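Local coordinates for uncharacterized protein MG027 (PDB 1Q8C), which is of unknown function but has an all-helical fold resembling that of NusB proteins, which suggests, without proving, a related role in RNA binding or transcription, at residues T13-R18 against I124-L129; I19-F24 against E55-I60; L110-Q113 against N117-K120. One frame throughout, in Å; residues are numbered along the deposited sequence.

Contact 1. Residues T13-R18 against I124-L129; sequences TRTQRR and ISEALL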
loop_
_atom_site.group_PDB
_atom_site.type_symbol
_atom_site.label_atom_id
_atom_site.label_comp_id
_atom_site.label_asym_id
_atom_site.label_seq_id
_atom_site.Cartn_x
_atom_site.Cartn_y
_atom_site.Cartn_z
ATOM N N THR A 13 11.455 2.523 -12.857
ATOM C CA THR A 13 10.431 3.561 -12.894
ATOM C C THR A 13 9.835 3.643 -11.494
ATOM O O THR A 13 9.944 2.683 -10.743
ATOM C CB THR A 13 9.358 3.123 -13.838
ATOM O OG1 THR A 13 8.963 1.798 -13.463
ATOM C CG2 THR A 13 9.904 2.940 -15.234
ATOM N N ARG A 14 9.195 4.762 -11.151
ATOM C CA ARG A 14 8.518 4.888 -9.859
ATOM C C ARG A 14 7.475 3.768 -9.668
ATOM O O ARG A 14 7.274 3.282 -8.557
ATOM C CB ARG A 14 7.869 6.269 -9.720
ATOM C CG ARG A 14 8.821 7.351 -9.209
ATOM C CD ARG A 14 8.693 7.517 -7.740
ATOM N NE ARG A 14 9.650 8.438 -7.149
ATOM C CZ ARG A 14 9.375 9.697 -6.822
ATOM N NH1 ARG A 14 8.170 10.199 -7.058
ATOM N NH2 ARG A 14 10.306 10.447 -6.248
ATOM N N THR A 15 6.819 3.362 -10.756
ATOM C CA THR A 15 5.845 2.269 -10.711
ATOM C C THR A 15 6.488 0.957 -10.272
ATOM O O THR A 15 5.970 0.287 -9.376
ATOM C CB THR A 15 5.147 2.068 -12.072
ATOM O OG1 THR A 15 4.465 3.263 -12.458
ATOM C CG2 THR A 15 4.039 1.021 -11.961
ATOM N N GLN A 16 7.607 0.594 -10.895
ATOM C CA GLN A 16 8.349 -0.608 -10.507
ATOM C C GLN A 16 8.761 -0.578 -9.021
ATOM O O GLN A 16 8.700 -1.589 -8.337
ATOM C CB GLN A 16 9.573 -0.781 -11.404
ATOM C CG GLN A 16 9.175 -1.144 -12.833
ATOM C CD GLN A 16 10.344 -1.288 -13.749
ATOM O OE1 GLN A 16 10.575 -2.372 -14.299
ATOM N NE2 GLN A 16 11.086 -0.203 -13.940
ATOM N N ARG A 17 9.153 0.595 -8.530
ATOM C CA ARG A 17 9.548 0.775 -7.130
ATOM C C ARG A 17 8.386 0.605 -6.170
ATOM O O ARG A 17 8.540 0.058 -5.088
ATOM C CB ARG A 17 10.105 2.170 -6.932
ATOM C CG ARG A 17 10.942 2.599 -8.052
ATOM C CD ARG A 17 12.089 3.364 -7.644
ATOM N NE ARG A 17 13.052 2.470 -7.062
ATOM C CZ ARG A 17 14.353 2.590 -7.213
ATOM N NH1 ARG A 17 14.840 3.574 -7.928
ATOM N NH2 ARG A 17 15.160 1.747 -6.602
ATOM N N ARG A 18 7.232 1.116 -6.567
ATOM C CA ARG A 18 6.000 0.875 -5.851
ATOM C C ARG A 18 5.667 -0.621 -5.813
ATOM O O ARG A 18 5.315 -1.144 -4.766
ATOM C CB ARG A 18 4.874 1.683 -6.502
ATOM C CG ARG A 18 4.898 3.166 -6.177
ATOM C CD ARG A 18 3.712 3.929 -6.750
ATOM N NE ARG A 18 3.850 5.365 -6.524
ATOM C CZ ARG A 18 4.313 6.255 -7.408
ATOM N NH1 ARG A 18 4.646 5.897 -8.643
ATOM N NH2 ARG A 18 4.439 7.529 -7.036
ATOM N N ILE A 124 -4.016 6.791 -6.797
ATOM C CA ILE A 124 -5.074 5.917 -7.285
ATOM C C ILE A 124 -4.724 5.335 -8.656
ATOM O O ILE A 124 -4.780 4.126 -8.837
ATOM C CB ILE A 124 -6.465 6.641 -7.298
ATOM C CG1 ILE A 124 -6.967 6.846 -5.859
ATOM C CG2 ILE A 124 -7.497 5.836 -8.119
ATOM C CD1 ILE A 124 -8.160 7.797 -5.740
ATOM N N SER A 125 -4.343 6.158 -9.618
ATOM C CA SER A 125 -4.063 5.613 -10.948
ATOM C C SER A 125 -2.981 4.568 -10.823
ATOM O O SER A 125 -3.127 3.442 -11.290
ATOM C CB SER A 125 -3.637 6.696 -11.925
ATOM O OG SER A 125 -2.406 7.237 -11.537
ATOM N N GLU A 126 -1.915 4.928 -10.113
ATOM C CA GLU A 126 -0.813 4.012 -9.891
ATOM C C GLU A 126 -1.274 2.714 -9.234
ATOM O O GLU A 126 -0.805 1.650 -9.568
ATOM C CB GLU A 126 0.257 4.653 -9.014
ATOM C CG GLU A 126 1.635 4.520 -9.603
ATOM C CD GLU A 126 1.861 5.546 -10.653
ATOM O OE1 GLU A 126 1.507 6.703 -10.371
ATOM O OE2 GLU A 126 2.352 5.211 -11.749
ATOM N N ALA A 127 -2.189 2.802 -8.289
ATOM C CA ALA A 127 -2.643 1.621 -7.564
ATOM C C ALA A 127 -3.374 0.673 -8.505
ATOM O O ALA A 127 -3.245 -0.549 -8.402
ATOM C CB ALA A 127 -3.575 2.031 -6.427
ATOM N N LEU A 128 -4.164 1.259 -9.398
ATOM C CA LEU A 128 -4.982 0.499 -10.335
ATOM C C LEU A 128 -4.080 -0.118 -11.383
ATOM O O LEU A 128 -4.354 -1.205 -11.890
ATOM C CB LEU A 128 -6.028 1.412 -10.987
ATOM C CG LEU A 128 -7.080 1.999 -10.039
ATOM C CD1 LEU A 128 -8.199 2.703 -10.804
ATOM C CD2 LEU A 128 -7.666 0.914 -9.135
ATOM N N LEU A 129 -2.992 0.582 -11.674
ATOM C CA LEU A 129 -1.969 0.095 -12.580
ATOM C C LEU A 129 -1.250 -1.126 -12.002
ATOM O O LEU A 129 -0.896 -2.044 -12.737
ATOM C CB LEU A 129 -0.963 1.217 -12.864
ATOM C CG LEU A 129 -0.338 1.242 -14.253
ATOM C CD1 LEU A 129 -1.401 1.142 -15.362
ATOM C CD2 LEU A 129 0.492 2.517 -14.402
#

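Contact 2. Residues I19-F24 against E55-I60; sequences IAVVEF and EWQKLI. With NA (sodium ion), chain K.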
loop_
_atom_site.group_PDB
_atom_site.type_symbol
_atom_site.label_atom_id
_atom_site.label_comp_id
_atom_site.label_asym_id
_atom_site.label_seq_id
_atom_site.Cartn_x
_atom_site.Cartn_y
_atom_site.Cartn_z
ATOM N N ILE A 19 5.794 -1.320 -6.934
ATOM C CA ILE A 19 5.529 -2.773 -6.981
ATOM C C ILE A 19 6.413 -3.523 -5.973
ATOM O O ILE A 19 5.944 -4.405 -5.259
ATOM C CB ILE A 19 5.672 -3.323 -8.434
ATOM C CG1 ILE A 19 4.506 -2.818 -9.310
ATOM C CG2 ILE A 19 5.696 -4.830 -8.447
ATOM C CD1 ILE A 19 4.658 -3.049 -10.833
ATOM N N ALA A 20 7.684 -3.127 -5.875
ATOM C CA ALA A 20 8.603 -3.725 -4.910
ATOM C C ALA A 20 8.142 -3.569 -3.450
ATOM O O ALA A 20 8.314 -4.473 -2.645
ATOM C CB ALA A 20 10.029 -3.159 -5.098
ATOM N N VAL A 21 7.545 -2.437 -3.104
ATOM C CA VAL A 21 7.039 -2.229 -1.753
ATOM C C VAL A 21 5.791 -3.091 -1.532
ATOM O O VAL A 21 5.652 -3.786 -0.517
ATOM C CB VAL A 21 6.766 -0.745 -1.536
ATOM C CG1 VAL A 21 6.263 -0.493 -0.141
ATOM C CG2 VAL A 21 8.070 0.054 -1.773
ATOM N N VAL A 22 4.892 -3.079 -2.508
ATOM C CA VAL A 22 3.674 -3.879 -2.439
ATOM C C VAL A 22 3.974 -5.365 -2.201
ATOM O O VAL A 22 3.373 -6.018 -1.337
ATOM C CB VAL A 22 2.863 -3.723 -3.732
ATOM C CG1 VAL A 22 1.766 -4.793 -3.818
ATOM C CG2 VAL A 22 2.237 -2.327 -3.804
ATOM N N GLU A 23 4.898 -5.911 -2.973
ATOM C CA GLU A 23 5.238 -7.324 -2.853
ATOM C C GLU A 23 5.814 -7.599 -1.469
ATOM O O GLU A 23 5.505 -8.610 -0.856
ATOM C CB GLU A 23 6.219 -7.766 -3.946
ATOM C CG GLU A 23 5.733 -8.906 -4.833
ATOM C CD GLU A 23 4.785 -9.892 -4.152
ATOM O OE1 GLU A 23 5.253 -10.999 -3.772
ATOM O OE2 GLU A 23 3.560 -9.578 -4.016
ATOM N N PHE A 24 6.622 -6.665 -0.979
ATOM C CA PHE A 24 7.209 -6.772 0.357
ATOM C C PHE A 24 6.129 -6.817 1.457
ATOM O O PHE A 24 6.097 -7.731 2.286
ATOM C CB PHE A 24 8.146 -5.588 0.579
ATOM C CG PHE A 24 8.728 -5.531 1.944
ATOM C CD1 PHE A 24 9.651 -6.464 2.364
ATOM C CD2 PHE A 24 8.358 -4.511 2.815
ATOM C CE1 PHE A 24 10.185 -6.396 3.662
ATOM C CE2 PHE A 24 8.880 -4.425 4.076
ATOM C CZ PHE A 24 9.796 -5.378 4.506
ATOM N N GLU A 55 16.293 5.152 -1.039
ATOM C CA GLU A 55 15.760 5.821 0.142
ATOM C C GLU A 55 14.272 6.194 -0.036
ATOM O O GLU A 55 13.532 6.159 0.924
ATOM C CB GLU A 55 16.623 7.028 0.521
ATOM C CG GLU A 55 18.038 6.673 1.046
ATOM C CD GLU A 55 18.019 5.814 2.311
ATOM O OE1 GLU A 55 19.039 5.153 2.605
ATOM O OE2 GLU A 55 16.981 5.787 3.017
ATOM N N TRP A 56 13.831 6.499 -1.253
ATOM C CA TRP A 56 12.417 6.818 -1.496
ATOM C C TRP A 56 11.503 5.649 -1.024
ATOM O O TRP A 56 10.546 5.854 -0.310
ATOM C CB TRP A 56 12.189 7.156 -2.986
ATOM C CG TRP A 56 10.811 7.676 -3.306
ATOM C CD1 TRP A 56 10.351 8.944 -3.114
ATOM C CD2 TRP A 56 9.700 6.932 -3.859
ATOM N NE1 TRP A 56 9.037 9.036 -3.507
ATOM C CE2 TRP A 56 8.613 7.821 -3.967
ATOM C CE3 TRP A 56 9.516 5.602 -4.271
ATOM C CZ2 TRP A 56 7.374 7.433 -4.465
ATOM C CZ3 TRP A 56 8.276 5.223 -4.769
ATOM C CH2 TRP A 56 7.233 6.134 -4.861
ATOM N N GLN A 57 11.842 4.426 -1.408
ATOM C CA GLN A 57 11.094 3.218 -1.049
ATOM C C GLN A 57 11.188 2.894 0.467
ATOM O O GLN A 57 10.224 2.453 1.081
ATOM C CB GLN A 57 11.649 2.027 -1.842
ATOM C CG GLN A 57 11.336 2.023 -3.325
ATOM C CD GLN A 57 12.074 0.940 -4.066
ATOM O OE1 GLN A 57 11.465 0.035 -4.608
ATOM N NE2 GLN A 57 13.380 1.025 -4.084
ATOM N N LYS A 58 12.375 3.088 1.028
ATOM C CA LYS A 58 12.648 2.861 2.446
ATOM C C LYS A 58 11.854 3.809 3.328
ATOM O O LYS A 58 11.537 3.473 4.476
ATOM C CB LYS A 58 14.159 3.053 2.730
ATOM C CG LYS A 58 15.035 1.855 2.287
ATOM C CD LYS A 58 16.537 2.236 2.174
ATOM C CE LYS A 58 17.362 1.107 1.560
ATOM N NZ LYS A 58 18.861 1.334 1.580
ATOM N N LEU A 59 11.526 4.985 2.805
ATOM C CA LEU A 59 10.731 5.938 3.593
ATOM C C LEU A 59 9.261 5.491 3.610
ATOM O O LEU A 59 8.580 5.682 4.607
ATOM C CB LEU A 59 10.852 7.359 3.048
ATOM C CG LEU A 59 11.264 8.611 3.857
ATOM C CD1 LEU A 59 10.183 9.699 3.724
ATOM C CD2 LEU A 59 11.667 8.370 5.342
ATOM N N ILE A 60 8.787 4.890 2.523
ATOM C CA ILE A 60 7.422 4.331 2.466
ATOM C C ILE A 60 7.291 3.181 3.475
ATOM O O ILE A 60 6.317 3.096 4.211
ATOM C CB ILE A 60 7.070 3.830 1.012
ATOM C CG1 ILE A 60 7.008 5.014 0.050
ATOM C CG2 ILE A 60 5.711 3.063 0.977
ATOM C CD1 ILE A 60 6.924 4.653 -1.445
HETATM NA NA NA K . 12.719 1.483 5.978
HETATM O O HOH W 1 14.498 -0.105 5.302
#

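Contact 3. Residues L110-Q113 against N117-K120; sequences LSEQ and NTDK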
loop_
_atom_site.group_PDB
_atom_site.type_symbol
_atom_site.label_atom_id
_atom_site.label_comp_id
_atom_site.label_asym_id
_atom_site.label_seq_id
_atom_site.Cartn_x
_atom_site.Cartn_y
_atom_site.Cartn_z
ATOM N N LEU A 110 -1.427 4.340 1.345
ATOM C CA LEU A 110 -1.504 5.012 2.639
ATOM C C LEU A 110 -0.114 5.347 3.151
ATOM O O LEU A 110 0.121 6.431 3.672
ATOM C CB LEU A 110 -2.175 4.105 3.674
ATOM C CG LEU A 110 -3.640 3.733 3.433
ATOM C CD1 LEU A 110 -4.174 2.758 4.464
ATOM C CD2 LEU A 110 -4.451 4.982 3.480
ATOM N N SER A 111 0.800 4.394 3.012
ATOM C CA SER A 111 2.162 4.553 3.505
ATOM C C SER A 111 2.864 5.629 2.719
ATOM O O SER A 111 3.624 6.398 3.286
ATOM C CB SER A 111 2.945 3.239 3.387
ATOM O OG SER A 111 2.298 2.199 4.096
ATOM N N GLU A 112 2.563 5.704 1.419
ATOM C CA GLU A 112 3.240 6.623 0.531
ATOM C C GLU A 112 2.714 8.030 0.698
ATOM O O GLU A 112 3.466 8.995 0.634
ATOM C CB GLU A 112 3.117 6.195 -0.944
ATOM C CG GLU A 112 3.726 7.243 -1.871
ATOM C CD GLU A 112 3.740 6.900 -3.353
ATOM O OE1 GLU A 112 4.099 7.816 -4.125
ATOM O OE2 GLU A 112 3.421 5.751 -3.743
ATOM N N GLN A 113 1.413 8.169 0.882
ATOM C CA GLN A 113 0.883 9.497 1.088
ATOM C C GLN A 113 1.434 10.060 2.381
ATOM O O GLN A 113 1.674 11.257 2.489
ATOM C CB GLN A 113 -0.633 9.499 1.122
ATOM C CG GLN A 113 -1.154 10.917 1.197
ATOM C CD GLN A 113 -2.615 11.038 0.832
ATOM O OE1 GLN A 113 -2.949 11.656 -0.165
ATOM N NE2 GLN A 113 -3.479 10.483 1.652
ATOM N N ASN A 117 3.677 12.385 0.694
ATOM C CA ASN A 117 2.600 13.346 0.450
ATOM C C ASN A 117 2.182 13.354 -1.025
ATOM O O ASN A 117 1.776 14.371 -1.552
ATOM C CB ASN A 117 3.000 14.749 0.936
ATOM C CG ASN A 117 3.174 14.814 2.447
ATOM O OD1 ASN A 117 4.257 15.118 2.954
ATOM N ND2 ASN A 117 2.096 14.536 3.176
ATOM N N THR A 118 2.300 12.199 -1.674
ATOM C CA THR A 118 1.919 12.063 -3.063
ATOM C C THR A 118 0.446 12.437 -3.195
ATOM O O THR A 118 -0.321 12.108 -2.310
ATOM C CB THR A 118 2.110 10.613 -3.497
ATOM O OG1 THR A 118 3.478 10.244 -3.333
ATOM C CG2 THR A 118 1.844 10.466 -4.978
ATOM N N ASP A 119 0.037 13.096 -4.282
ATOM C CA ASP A 119 -1.363 13.501 -4.401
ATOM C C ASP A 119 -2.280 12.321 -4.709
ATOM O O ASP A 119 -1.873 11.323 -5.288
ATOM C CB ASP A 119 -1.560 14.611 -5.443
ATOM C CG ASP A 119 -2.820 15.471 -5.175
ATOM O OD1 ASP A 119 -3.600 15.167 -4.232
ATOM O OD2 ASP A 119 -3.104 16.478 -5.863
ATOM N N LYS A 120 -3.537 12.459 -4.302
ATOM C CA LYS A 120 -4.538 11.416 -4.475
ATOM C C LYS A 120 -4.702 10.853 -5.901
ATOM O O LYS A 120 -4.719 9.633 -6.066
ATOM C CB LYS A 120 -5.886 11.901 -3.950
ATOM C CG LYS A 120 -6.890 10.777 -3.737
ATOM C CD LYS A 120 -8.138 11.248 -2.972
ATOM C CE LYS A 120 -9.323 11.451 -3.871
ATOM N NZ LYS A 120 -10.471 12.138 -3.184
#

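Contact 1. Residues T13-R18 against I124-L129
T15 and E126 meet where helix 14-18 passes helix 124-129 at 66°, and their side chains supply the hydrogen bond of this interface. T15 OG1 donates to E126 OE2 at 3.0 Å, reaching that oxygen on its anti side and 26° out of the carboxylate plane. The hydroxyl can do so because it sits beside its own backbone N, while a bend in the glutamate chain turns the carboxylate back toward helix 14-18.

R18 comes to the same glutamate by a different route. Its chain, extended from CG to NE, crosses that of E126 at about a right angle, bringing R18 NH1 to 3.4 Å from E126 CG. E126 OE1, whose place is less certain, lies over a face of the guanidinium, the two planes 21° apart, in a long salt bridge of charge alone. NE of R18 is paired with E112, and its NH2 is hydrogen-bonded outside the two segments as well. T13 is the N-cap of helix 14-28, its OG1 accepting from Q16 N at 3.1 Å.

E126 therefore draws its directional bond from a neutral hydroxyl, whereas the nearby arginine probably steadies its negative charge without gripping it.

Contact 2. Residues I19-F24 against E55-I60
In the all-helical, NusB-like fold of this protein, helices are joined by close side-chain packing, and the meeting of helix 19-24 with helix 55-60 is a compact example. The two segments run in broadly the same direction, 36° apart, with their axes 10.3 Å from each other at closest approach, and no hydrogen bond passes between them. Their backbones come nearest at V21 and Q57, whose CA atoms are 6.8 Å apart.

V21 carries the contact by dividing its two methyl groups between two partners one turn apart on the other helix. Its CG1, anti to the backbone N (chi1 -179°), touches CG2 of I60 at 3.8 Å, a methyl-to-methyl contact in which the second partner is likewise the branch anti to its own backbone N. The other methyl, V21 CG2, lies 4.1 Å from Q57 CB and is equally near CG of the same glutamine, so it rests against the aliphatic root of that side chain. Beyond CG the glutamine chain is extended, and this carries its amide past V21 to the CB of A20, one residue earlier. Apolar and polar side chains thus share a buried interface, with the glutamine contributing mainly its methylenes to V21.

The ends of I60 serve different neighbours: while CG2 faces V21, CD1 lies 3.6 Å above the ring plane of W56, offset toward the rim. The indole also stacks with H116 and meets R14 in a cation-pi contact, which connects this part of helix 55-81 to helices 100-116 and 14-28. Also on helix 55-60, the carbonyl oxygen K58 O binds a sodium ion at 2.8 Å, and a water ligand lies 2.5 Å from the metal.

Contact 3. Residues L110-Q113 against N117-K120
E112 and Q113, at the end of the first segment, reach forward to N117 and T118, where the chain turns out of helix 100-116. Backbone and side chain of E112 both take part. Its carbonyl oxygen O receives a weak bond from N117 N at 3.4 Å. Its carboxylate is sent forward by a fully extended chain whose CG is anti to the backbone N (chi1 175°), and there T118 OG1 donates to E112 OE1 over 2.6 Å. The hydroxyl approaches on the anti side, 28° out of the carboxylate plane. The other carboxylate oxygen, E112 OE2, pairs with R18 NE, so the carboxylate is held by a loop hydroxyl and by an arginine of helix 14-28, and its negative charge is probably stabilised.

Q113 follows with a second, shorter but still weak bond, from N117 N to Q113 O at 2.9 Å, and the same carbonyl lies 3.1 Å from N117 CA in a C-H...O contact. N117 has left helical geometry with a positive phi of 64°, and the shared N-H marks that exit.

This turn joins helix 100-116 to helix 120-133. L123 of the latter touches E112, Q113 and T118, while W56 of helix 55-81 packs against E112.

From the N terminus, helix 14-28 enters two contacts in succession: its first turn joins contact 1, and the following turns join contact 2. Contact 2 closes the shorter of these two loops, bringing back helix 55-81 after the intervening helix 36-45. Contact 3 comes later and is local, shutting the turn between helix 100-116 and helix 120-133. The loop closed by contact 1 is the longest and encloses both others, which lie in series inside it and do not cross. W56 and R18 pack together between contacts 1 and 2, and R18 and E112 bridge contacts 1 and 3, tying the first helix to the last three helices of the fold.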